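Local atomic coordinates of MGS-M5 (Unidentified, PDB entry 4Q3N), a protein that probably catalyses the NAD-dependent interconversion of L-lactate and pyruvate, as a four-chain member of the lactate/malate dehydrogenase family. Residues 75-80 and 116-121. Sequence-based numbering, arbitrary orientation.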
loop_
_atom_site.group_PDB
_atom_site.type_symbol
_atom_site.label_atom_id
_atom_site.label_comp_id
_atom_site.label_asym_id
_atom_site.label_seq_id
_atom_site.Cartn_x
_atom_site.Cartn_y
_atom_site.Cartn_z
ATOM N N VAL A 75 10.968 -18.295 -11.094
ATOM C CA VAL A 75 12.411 -17.979 -11.151
ATOM C C VAL A 75 12.571 -16.949 -12.236
ATOM O O VAL A 75 12.081 -17.155 -13.367
ATOM C CB VAL A 75 13.279 -19.228 -11.455
ATOM C CG1 VAL A 75 14.754 -18.810 -11.591
ATOM C CG2 VAL A 75 13.080 -20.317 -10.353
ATOM N N VAL A 76 13.243 -15.856 -11.897
ATOM C CA VAL A 76 13.463 -14.772 -12.842
ATOM C C VAL A 76 14.914 -14.795 -13.280
ATOM O O VAL A 76 15.815 -14.648 -12.455
ATOM C CB VAL A 76 13.131 -13.416 -12.229
ATOM C CG1 VAL A 76 13.293 -12.247 -13.279
ATOM C CG2 VAL A 76 11.629 -13.454 -11.649
ATOM N N ILE A 77 15.143 -14.999 -14.568
ATOM C CA ILE A 77 16.518 -15.131 -15.070
ATOM C C ILE A 77 16.998 -13.829 -15.711
ATOM O O ILE A 77 16.391 -13.332 -16.662
ATOM C CB ILE A 77 16.634 -16.269 -16.104
ATOM C CG1 ILE A 77 16.102 -17.586 -15.491
ATOM C CG2 ILE A 77 18.101 -16.362 -16.649
ATOM C CD1 ILE A 77 15.903 -18.703 -16.518
ATOM N N THR A 78 18.080 -13.285 -15.176
ATOM C CA THR A 78 18.659 -12.022 -15.699
ATOM C C THR A 78 20.120 -12.255 -16.161
ATOM O O THR A 78 20.763 -11.355 -16.651
ATOM C CB THR A 78 18.626 -10.902 -14.629
ATOM O OG1 THR A 78 19.728 -11.088 -13.718
ATOM C CG2 THR A 78 17.284 -10.906 -13.851
ATOM N N ALA A 79 20.625 -13.480 -16.014
ATOM C CA ALA A 79 22.017 -13.801 -16.356
ATOM C C ALA A 79 22.332 -13.663 -17.820
ATOM O O ALA A 79 21.477 -13.917 -18.679
ATOM C CB ALA A 79 22.342 -15.232 -15.924
ATOM N N GLY A 80 23.597 -13.366 -18.117
ATOM C CA GLY A 80 24.048 -13.303 -19.492
ATOM C C GLY A 80 25.370 -12.561 -19.596
ATOM O O GLY A 80 25.967 -12.178 -18.574
ATOM N N LEU A 116 8.898 -19.837 -15.238
ATOM C CA LEU A 116 10.155 -19.131 -15.601
ATOM C C LEU A 116 9.835 -17.828 -16.268
ATOM O O LEU A 116 9.011 -17.778 -17.204
ATOM C CB LEU A 116 11.039 -19.967 -16.580
ATOM C CG LEU A 116 11.561 -21.309 -16.072
ATOM C CD1 LEU A 116 12.314 -22.068 -17.188
ATOM C CD2 LEU A 116 12.484 -21.123 -14.842
ATOM N N LEU A 117 10.503 -16.787 -15.810
ATOM C CA LEU A 117 10.413 -15.444 -16.395
ATOM C C LEU A 117 11.796 -14.971 -16.833
ATOM O O LEU A 117 12.668 -14.756 -15.986
ATOM C CB LEU A 117 9.846 -14.453 -15.377
ATOM C CG LEU A 117 9.849 -12.965 -15.723
ATOM C CD1 LEU A 117 9.221 -12.729 -17.106
ATOM C CD2 LEU A 117 9.056 -12.139 -14.624
ATOM N N VAL A 118 12.012 -14.819 -18.136
ATOM C CA VAL A 118 13.356 -14.482 -18.638
ATOM C C VAL A 118 13.417 -12.974 -18.869
ATOM O O VAL A 118 12.528 -12.427 -19.513
ATOM C CB VAL A 118 13.651 -15.252 -19.948
ATOM C CG1 VAL A 118 15.019 -14.816 -20.525
ATOM C CG2 VAL A 118 13.659 -16.739 -19.669
ATOM N N ALA A 119 14.406 -12.281 -18.302
ATOM C CA ALA A 119 14.546 -10.846 -18.584
ATOM C C ALA A 119 15.850 -10.571 -19.361
ATOM O O ALA A 119 16.031 -9.486 -19.891
ATOM C CB ALA A 119 14.537 -10.007 -17.288
ATOM N N SER A 120 16.731 -11.558 -19.422
ATOM C CA SER A 120 18.002 -11.440 -20.143
ATOM C C SER A 120 17.770 -11.050 -21.594
ATOM O O SER A 120 16.850 -11.559 -22.184
ATOM C CB SER A 120 18.756 -12.771 -20.101
ATOM O OG SER A 120 18.953 -13.217 -18.778
ATOM N N ASN A 121 18.633 -10.226 -22.188
ATOM C CA ASN A 121 18.504 -9.879 -23.598
ATOM C C ASN A 121 19.418 -10.696 -24.470
ATOM O O ASN A 121 20.518 -10.986 -24.053
ATOM C CB ASN A 121 18.807 -8.395 -23.824
ATOM C CG ASN A 121 17.661 -7.511 -23.359
ATOM O OD1 ASN A 121 17.866 -6.528 -22.648
ATOM N ND2 ASN A 121 16.446 -7.883 -23.741
#
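Val-76 overlaps Leu-117 on one face of the sheet: the two side chains lie alongside each other and point the same way, with CG2 of Val-76 4.1 Å from CD2 of Leu-117. On the other face, CD2 of Leu-116 reaches to 4.0 Å from CB of Val-75, and CD1 of Ile-77 lies 4.3 Å from CG2 of Val-118. Between these two layers of side chains, the parallel strands are joined by a ladder in which Leu-117 N donates to Val-75 O at 2.9 Å and Leu-117 O accepts from Ile-77 N. Where the strands end, Ile-77 O takes two donors, Ala-119 N at 2.8 Å and, less straight, Ser-120 N at 3.3 Å. With OG turned beside its own backbone N (chi1 -56°), Ser-120 reaches across to give a short hydrogen bond of 2.6 Å from OG to Ala-79 O, with OG tilted 33° from the carbonyl plane of Ala-79. Replacing Ser-120 by alanine would remove the hydroxyl, and would probably leave Ala-79 O without this partner and residues 78-80 less firmly tied to the end of strand 115-118. The pairing belongs to a right-handed beta-alpha-beta crossover of the Rossmann fold: helix 89-109 connects the two strands and packs on Ile-77, helix 123-134 covers Val-118, and strand 5-9 flanks strand 74-77, its Val-9 O receiving the hydroxyl of Thr-78 beside the probable glycine-rich dinucleotide-binding turn.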